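Local coordinates for protein leukocyte-associated immunoglobulin-like receptor 1 (Mus musculus, PDB 4ESK) that acts as an inhibitory collagen receptor that constitutively dampens natural killer cells, B-cells and T-cells, and whose immunoglobulin-like domain forms this chain, at residues 26-31 and 78-83; 42-47 and 65-70. One frame throughout, in Å; residues are numbered along the deposited sequence.

In the fold
Both contacts join the two sheets of one Ig-like domain, and their centres lie about 8 Å apart. Contact 1 ties 26-31 to 78-83 by the disulfide. Contact 2 packs 42-47 on 65-70 by apolar side chains. Strands 26-31 and 62-67 are neighbours in the small sheet, where V26 N and I67 O lie 2.7 Å apart, a probable hydrogen bond. Strands 41-46 and 76-84 are neighbours in the large sheet, where E45 N and S79 O are 2.8 Å apart, again a probable hydrogen bond. V28 touches both L44 and I67, and F65 touches C30. The two contacts therefore share one core, and in sequence contact 2 lies within the loop that contact 1 closes.

Contact 1: residues 26-31 and 78-83; sequences VTVVCS and YSCIYS
C30 and C80 form the disulfide that joins strand 26-31 to strand 78-83. Their SG atoms are 2.0 Å apart, and the torsion about the S-S bond is -78°. In each cysteine SG lies anti to the carbonyl carbon and beside the backbone N (chi1 -63°). Both sulfurs thus enter the gap between the strands. The bond draws the CA atoms of C30 and C80 to within 5.8 Å, while the short strand axes approach to 7.6 Å and their directions differ by 38°. No hydrogen bond crosses the gap. Tight packing surrounds the disulfide and Y82. The hydroxyl OH of Y82 lies 3.5 Å from CB of C30. The same OH is 3.4 Å from the backbone N of S31, at an angle too poor for a hydrogen bond. Its polar partner is instead OD1 of D63, on the strand beside 26-31. The carbonyl O of S31 approaches the ring obliquely, 3.7 Å from CE1 of Y82. The rings of Y32 and H36 also meet that of Y82. A phenylalanine in place of Y82 would probably leave D63 without its hydrogen bond to the hydroxyl, and the ring freer to shift against C30. The contact is looser toward V28. Its CG1 comes no nearer than 4.4 Å to SG of C80, a light apolar touch. The solvent side is at S31, an exposed residue whose CB points away from 78-83 and whose OG is hydrogen-bonded to E62. It meets Y82 through backbone atoms. On the strand of C80, Y78 bonds by its OH to the carbonyl of I74, as in the tyrosine corner of Ig domains. A cystine linking strands B and F across the two sheets is the hallmark of the immunoglobulin fold.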
ATOM      1  N   VAL A  26     -10.502  -2.932  -2.162  1.00 16.29           N
ATOM      2  CA  VAL A  26      -9.152  -3.229  -1.658  1.00 15.34           C
ATOM      3  C   VAL A  26      -8.805  -2.226  -0.554  1.00 14.84           C
ATOM      4  O   VAL A  26      -9.258  -1.078  -0.582  1.00 14.14           O
ATOM      5  CB  VAL A  26      -8.111  -3.157  -2.790  1.00 15.09           C
ATOM      6  CG1 VAL A  26      -6.690  -3.116  -2.261  1.00 16.40           C
ATOM      7  CG2 VAL A  26      -8.255  -4.342  -3.746  1.00 15.40           C
ATOM      8  N   THR A  27      -8.056  -2.694   0.447  1.00 14.15           N
ATOM      9  CA  THR A  27      -7.517  -1.835   1.488  1.00 14.18           C
ATOM     10  C   THR A  27      -6.018  -2.020   1.477  1.00 13.55           C
ATOM     11  O   THR A  27      -5.531  -3.147   1.573  1.00 13.32           O
ATOM     12  CB  THR A  27      -8.038  -2.243   2.868  1.00 15.75           C
ATOM     13  OG1 THR A  27      -9.475  -2.221   2.871  1.00 18.13           O
ATOM     14  CG2 THR A  27      -7.512  -1.302   3.956  1.00 15.79           C
ATOM     15  N   VAL A  28      -5.289  -0.924   1.340  1.00 12.44           N
ATOM     16  CA  VAL A  28      -3.829  -0.953   1.356  1.00 12.46           C
ATOM     17  C   VAL A  28      -3.435  -0.344   2.693  1.00 12.53           C
ATOM     18  O   VAL A  28      -3.872   0.776   3.012  1.00 13.18           O
ATOM     19  CB  VAL A  28      -3.174  -0.129   0.221  1.00 12.59           C
ATOM     20  CG1 VAL A  28      -1.652  -0.285   0.253  1.00 12.46           C
ATOM     21  CG2 VAL A  28      -3.665  -0.553  -1.178  1.00 12.80           C
ATOM     22  N   VAL A  29      -2.628  -1.064   3.473  1.00 11.38           N
ATOM     23  CA  VAL A  29      -2.215  -0.594   4.786  1.00 11.36           C
ATOM     24  C   VAL A  29      -0.715  -0.354   4.658  1.00 11.93           C
ATOM     25  O   VAL A  29       0.055  -1.299   4.548  1.00 11.41           O
ATOM     26  CB  VAL A  29      -2.522  -1.597   5.918  1.00 11.40           C
ATOM     27  CG1 VAL A  29      -2.006  -1.102   7.266  1.00 11.54           C
ATOM     28  CG2 VAL A  29      -4.028  -1.891   6.024  1.00 11.15           C
ATOM     29  N   CYS A  30      -0.322   0.909   4.627  1.00 11.74           N
ATOM     30  CA  CYS A  30       1.087   1.288   4.705  1.00 12.06           C
ATOM     31  C   CYS A  30       1.421   1.365   6.174  1.00 12.13           C
ATOM     32  O   CYS A  30       0.593   1.792   6.993  1.00 11.43           O
ATOM     33  CB  CYS A  30       1.309   2.650   4.044  1.00 12.83           C
ATOM     34  SG  CYS A  30       0.956   2.702   2.283  1.00 14.22           S
ATOM     35  N   SER A  31       2.625   0.964   6.549  1.00 12.03           N
ATOM     36  CA  SER A  31       3.019   0.982   7.957  0.50 12.39           C
ATOM     37  C   SER A  31       4.491   1.387   8.057  1.00 12.42           C
ATOM     38  O   SER A  31       5.272   1.106   7.154  1.00 11.88           O
ATOM     39  CB  SER A  31       2.772  -0.399   8.580  0.50 12.60           C
ATOM     40  OG  SER A  31       3.125  -0.450   9.954  0.50 12.91           O
ATOM     41  N   TYR A  78       2.582  -1.949  -6.571  1.00 14.78           N
ATOM     42  CA  TYR A  78       2.336  -0.950  -5.553  1.00 13.91           C
ATOM     43  C   TYR A  78       3.395  -0.986  -4.475  1.00 14.00           C
ATOM     44  O   TYR A  78       3.855  -2.058  -4.091  1.00 13.20           O
ATOM     45  CB  TYR A  78       0.999  -1.196  -4.879  1.00 14.23           C
ATOM     46  CG  TYR A  78      -0.208  -0.935  -5.763  1.00 14.67           C
ATOM     47  CD1 TYR A  78      -0.892   0.271  -5.699  1.00 14.82           C
ATOM     48  CD2 TYR A  78      -0.644  -1.901  -6.660  1.00 15.21           C
ATOM     49  CE1 TYR A  78      -2.001   0.518  -6.500  1.00 15.93           C
ATOM     50  CE2 TYR A  78      -1.751  -1.667  -7.471  1.00 15.72           C
ATOM     51  CZ  TYR A  78      -2.419  -0.471  -7.378  1.00 15.52           C
ATOM     52  OH  TYR A  78      -3.524  -0.260  -8.167  1.00 16.91           O
ATOM     53  N   SER A  79       3.767   0.203  -4.003  1.00 13.36           N
ATOM     54  CA  SER A  79       4.637   0.323  -2.845  0.50 13.29           C
ATOM     55  C   SER A  79       4.255   1.572  -2.056  1.00 13.64           C
ATOM     56  O   SER A  79       3.659   2.534  -2.610  1.00 13.54           O
ATOM     57  CB  SER A  79       6.098   0.367  -3.279  0.50 13.40           C
ATOM     58  OG  SER A  79       6.338   1.473  -4.119  0.50 12.91           O
ATOM     59  N   CYS A  80       4.552   1.557  -0.758  1.00 12.51           N
ATOM     60  CA  CYS A  80       4.308   2.722   0.097  1.00 13.05           C
ATOM     61  C   CYS A  80       5.616   3.517   0.241  1.00 13.13           C
ATOM     62  O   CYS A  80       6.662   2.933   0.457  1.00 12.85           O
ATOM     63  CB  CYS A  80       3.845   2.277   1.489  1.00 13.36           C
ATOM     64  SG  CYS A  80       2.262   1.374   1.516  1.00 14.95           S
ATOM     65  N   ILE A  81       5.546   4.844   0.139  1.00 13.54           N
ATOM     66  CA  ILE A  81       6.716   5.726   0.350  1.00 14.12           C
ATOM     67  C   ILE A  81       6.360   6.769   1.403  1.00 13.61           C
ATOM     68  O   ILE A  81       5.347   7.480   1.282  1.00 13.06           O
ATOM     69  CB  ILE A  81       7.188   6.458  -0.933  1.00 15.86           C
ATOM     70  CG1 ILE A  81       7.462   5.430  -2.048  1.00 17.30           C
ATOM     71  CG2 ILE A  81       8.407   7.323  -0.594  1.00 16.58           C
ATOM     72  CD1 ILE A  81       7.673   5.979  -3.440  1.00 18.52           C
ATOM     73  N   TYR A  82       7.177   6.838   2.449  1.00 12.65           N
ATOM     74  CA  TYR A  82       7.024   7.824   3.502  1.00 13.09           C
ATOM     75  C   TYR A  82       8.052   8.905   3.235  1.00 14.08           C
ATOM     76  O   TYR A  82       9.191   8.589   2.888  1.00 15.40           O
ATOM     77  CB  TYR A  82       7.270   7.190   4.877  1.00 12.44           C
ATOM     78  CG  TYR A  82       6.085   6.424   5.384  1.00 11.75           C
ATOM     79  CD1 TYR A  82       5.907   5.091   5.039  1.00 11.73           C
ATOM     80  CD2 TYR A  82       5.118   7.036   6.183  1.00 11.89           C
ATOM     81  CE1 TYR A  82       4.830   4.385   5.495  1.00 11.59           C
ATOM     82  CE2 TYR A  82       4.014   6.338   6.606  1.00 11.67           C
ATOM     83  CZ  TYR A  82       3.884   5.002   6.264  1.00 11.59           C
ATOM     84  OH  TYR A  82       2.803   4.322   6.710  1.00 11.48           O
ATOM     85  N   SER A  83       7.659  10.167   3.382  1.00 15.10           N
ATOM     86  CA  SER A  83       8.581  11.270   3.098  1.00 15.80           C
ATOM     87  C   SER A  83       8.428  12.463   4.031  1.00 16.52           C
ATOM     88  O   SER A  83       7.422  12.630   4.717  1.00 15.24           O
ATOM     89  CB  SER A  83       8.448  11.720   1.634  1.00 16.50           C
ATOM     90  OG  SER A  83       7.167  12.234   1.386  1.00 16.88           O
TER

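Contact 2: residues 42-47 and 65-70; sequences VRLEKD and FEIGPV
L44 lies against F65 and reaches I67, and it carries most of this contact from the side of strand 42-46. Its CB sits over the centre of one face of the F65 ring, 4.3 Å from the centroid and 5° off the ring normal. This is a CH-pi contact. From there CG is set anti to the backbone N (chi1 -171°), which carries the branch across the gap toward the other strand. One methyl, CD2, is 4.0 Å from CB of F65 and equally close to its ring atom CG. The two side chains slide past each other. At its far end CD2 meets CD1 of I67 at 4.0 Å, tip to tip. The other methyl, CD1 of L44, lies against CG1 of V28, on the strand next to 62-67, and CD2 also comes close to V28. V42 closes the far end of the phenylalanine. Its carbonyl O lies in the plane of the F65 ring, at the edge, 3.8 Å from CZ. Its methyl CG1 is 4.2 Å from the same CZ, so backbone and side chain of V42 both meet this corner of the ring. C30 also touches the ring, M52 touches the F65 side chain, and K54 makes a cation-pi contact with the ring. No hydrogen bond joins the two segments. The short strand axes stay 10.0 Å apart, with 37° between their directions. Side chains fill that spacing. V42 and L44 point inward from one sheet, F65 and I67 from the other, and all four are buried. R43 on the same strand points away. Such alternation, with every second residue turned to the opposite sheet, belongs to the beta-sandwich core of an immunoglobulin domain, here between strands C and E.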
ATOM      1  N   VAL A  42       2.634  10.363   3.315  1.00 13.44           N
ATOM      2  CA  VAL A  42       2.708   8.983   2.866  1.00 13.45           C
ATOM      3  C   VAL A  42       2.013   8.893   1.512  1.00 13.23           C
ATOM      4  O   VAL A  42       0.919   9.447   1.305  1.00 13.50           O
ATOM      5  CB  VAL A  42       2.103   7.999   3.887  1.00 13.92           C
ATOM      6  CG1 VAL A  42       0.666   8.352   4.242  1.00 13.75           C
ATOM      7  CG2 VAL A  42       2.207   6.570   3.356  1.00 14.04           C
ATOM      8  N   ARG A  43       2.656   8.198   0.595  1.00 14.07           N
ATOM      9  CA  ARG A  43       2.097   8.013  -0.725  1.00 15.21           C
ATOM     10  C   ARG A  43       2.106   6.553  -1.150  1.00 14.72           C
ATOM     11  O   ARG A  43       2.996   5.754  -0.785  1.00 13.83           O
ATOM     12  CB  ARG A  43       2.779   8.891  -1.746  1.00 17.41           C
ATOM     13  CG  ARG A  43       4.171   8.509  -2.184  1.00 19.46           C
ATOM     14  CD  ARG A  43       4.622   9.535  -3.220  1.00 21.50           C
ATOM     15  NE  ARG A  43       5.967   9.313  -3.739  1.00 23.22           N
ATOM     16  CZ  ARG A  43       7.093   9.801  -3.211  1.00 23.91           C
ATOM     17  NH1 ARG A  43       7.095  10.528  -2.099  1.00 24.75           N
ATOM     18  NH2 ARG A  43       8.240   9.552  -3.810  1.00 24.87           N
ATOM     19  N   LEU A  44       1.053   6.211  -1.864  1.00 13.85           N
ATOM     20  CA  LEU A  44       0.961   4.936  -2.519  1.00 14.70           C
ATOM     21  C   LEU A  44       1.433   5.168  -3.932  1.00 15.54           C
ATOM     22  O   LEU A  44       0.832   5.974  -4.666  1.00 17.07           O
ATOM     23  CB  LEU A  44      -0.479   4.455  -2.460  1.00 14.87           C
ATOM     24  CG  LEU A  44      -0.828   3.048  -2.887  1.00 15.98           C
ATOM     25  CD1 LEU A  44       0.065   2.020  -2.181  1.00 15.78           C
ATOM     26  CD2 LEU A  44      -2.295   2.862  -2.536  1.00 14.60           C
ATOM     27  N   GLU A  45       2.520   4.505  -4.293  1.00 15.92           N
ATOM     28  CA  GLU A  45       3.085   4.561  -5.636  1.00 17.86           C
ATOM     29  C   GLU A  45       2.544   3.369  -6.420  1.00 19.20           C
ATOM     30  O   GLU A  45       2.533   2.250  -5.906  1.00 17.18           O
ATOM     31  CB  GLU A  45       4.612   4.501  -5.597  1.00 21.34           C
ATOM     32  CG  GLU A  45       5.277   4.723  -6.965  1.00 24.98           C
ATOM     33  CD  GLU A  45       6.791   4.562  -6.954  1.00 28.86           C
ATOM     34  OE1 GLU A  45       7.493   5.586  -6.926  1.00 32.56           O
ATOM     35  OE2 GLU A  45       7.293   3.406  -6.970  1.00 33.39           O
ATOM     36  N   LYS A  46       2.094   3.619  -7.648  1.00 18.04           N
ATOM     37  CA  LYS A  46       1.672   2.543  -8.561  1.00 18.31           C
ATOM     38  C   LYS A  46       2.442   2.678  -9.852  1.00 19.54           C
ATOM     39  O   LYS A  46       2.394   3.740 -10.475  1.00 19.00           O
ATOM     40  CB  LYS A  46       0.177   2.638  -8.844  1.00 19.26           C
ATOM     41  CG  LYS A  46      -0.387   1.621  -9.855  1.00 19.51           C
ATOM     42  CD  LYS A  46      -1.871   1.860 -10.058  1.00 20.40           C
ATOM     43  CE  LYS A  46      -2.507   0.857 -11.007  1.00 22.28           C
ATOM     44  NZ  LYS A  46      -1.891   0.871 -12.368  1.00 22.39           N
ATOM     45  N   ASP A  47       3.143   1.617 -10.252  1.00 19.66           N
ATOM     46  CA  ASP A  47       3.867   1.558 -11.533  1.00 21.61           C
ATOM     47  C   ASP A  47       4.798   2.767 -11.726  1.00 24.24           C
ATOM     48  O   ASP A  47       4.807   3.392 -12.783  1.00 23.62           O
ATOM     49  CB  ASP A  47       2.873   1.446 -12.699  1.00 22.74           C
ATOM     50  CG  ASP A  47       2.001   0.205 -12.613  1.00 23.48           C
ATOM     51  OD1 ASP A  47       2.481  -0.816 -12.086  1.00 21.80           O
ATOM     52  OD2 ASP A  47       0.836   0.254 -13.082  1.00 25.87           O
ATOM     53  N   PHE A  65      -5.263   3.239   2.671  1.00 14.98           N
ATOM     54  CA  PHE A  65      -5.848   3.766   1.444  1.00 15.39           C
ATOM     55  C   PHE A  65      -6.907   2.765   0.992  1.00 16.37           C
ATOM     56  O   PHE A  65      -6.577   1.621   0.717  1.00 16.40           O
ATOM     57  CB  PHE A  65      -4.779   3.890   0.366  1.00 14.74           C
ATOM     58  CG  PHE A  65      -3.692   4.887   0.674  1.00 14.60           C
ATOM     59  CD1 PHE A  65      -3.785   6.172   0.210  1.00 14.19           C
ATOM     60  CD2 PHE A  65      -2.560   4.522   1.386  1.00 14.75           C
ATOM     61  CE1 PHE A  65      -2.792   7.102   0.479  1.00 14.66           C
ATOM     62  CE2 PHE A  65      -1.561   5.445   1.667  1.00 15.14           C
ATOM     63  CZ  PHE A  65      -1.670   6.735   1.195  1.00 15.07           C
ATOM     64  N   GLU A  66      -8.174   3.171   0.956  1.00 17.42           N
ATOM     65  CA  GLU A  66      -9.224   2.296   0.456  0.50 18.27           C
ATOM     66  C   GLU A  66      -9.403   2.555  -1.029  1.00 18.30           C
ATOM     67  O   GLU A  66      -9.563   3.705  -1.447  1.00 16.89           O
ATOM     68  CB  GLU A  66     -10.551   2.499   1.175  0.50 19.73           C
ATOM     69  CG  GLU A  66     -11.519   1.352   0.903  0.50 21.08           C
ATOM     70  CD  GLU A  66     -12.929   1.626   1.367  0.50 22.34           C
ATOM     71  OE1 GLU A  66     -13.177   2.713   1.927  0.50 24.78           O
ATOM     72  OE2 GLU A  66     -13.794   0.746   1.183  0.50 24.87           O
ATOM     73  N   ILE A  67      -9.355   1.475  -1.805  1.00 16.99           N
ATOM     74  CA  ILE A  67      -9.464   1.499  -3.245  1.00 17.49           C
ATOM     75  C   ILE A  67     -10.587   0.555  -3.675  1.00 17.73           C
ATOM     76  O   ILE A  67     -10.421  -0.650  -3.688  1.00 17.24           O
ATOM     77  CB  ILE A  67      -8.168   1.052  -3.939  1.00 18.67           C
ATOM     78  CG1 ILE A  67      -6.960   1.830  -3.414  1.00 19.30           C
ATOM     79  CG2 ILE A  67      -8.272   1.227  -5.443  1.00 18.74           C
ATOM     80  CD1 ILE A  67      -5.660   1.291  -3.975  1.00 19.15           C
ATOM     81  N   GLY A  68     -11.746   1.111  -4.023  1.00 17.42           N
ATOM     82  CA  GLY A  68     -12.872   0.261  -4.401  1.00 17.87           C
ATOM     83  C   GLY A  68     -14.064   1.080  -4.856  1.00 18.11           C
ATOM     84  O   GLY A  68     -14.244   2.205  -4.393  1.00 18.10           O
ATOM     85  N   PRO A  69     -14.892   0.510  -5.746  1.00 17.89           N
ATOM     86  CA  PRO A  69     -14.743  -0.799  -6.402  1.00 17.46           C
ATOM     87  C   PRO A  69     -13.665  -0.812  -7.462  1.00 17.36           C
ATOM     88  O   PRO A  69     -13.543   0.129  -8.259  1.00 18.26           O
ATOM     89  CB  PRO A  69     -16.119  -1.025  -7.037  1.00 18.05           C
ATOM     90  CG  PRO A  69     -16.611   0.349  -7.304  1.00 17.41           C
ATOM     91  CD  PRO A  69     -16.153   1.156  -6.124  1.00 17.78           C
ATOM     92  N   VAL A  70     -12.879  -1.879  -7.499  1.00 16.87           N
ATOM     93  CA  VAL A  70     -11.768  -1.953  -8.448  1.00 17.31           C
ATOM     94  C   VAL A  70     -12.203  -2.356  -9.863  1.00 18.33           C
ATOM     95  O   VAL A  70     -13.163  -3.112 -10.065  1.00 19.15           O
ATOM     96  CB  VAL A  70     -10.621  -2.883  -7.982  1.00 17.95           C
ATOM     97  CG1 VAL A  70     -10.031  -2.367  -6.666  1.00 17.34           C
ATOM     98  CG2 VAL A  70     -11.099  -4.321  -7.852  1.00 18.53           C
TER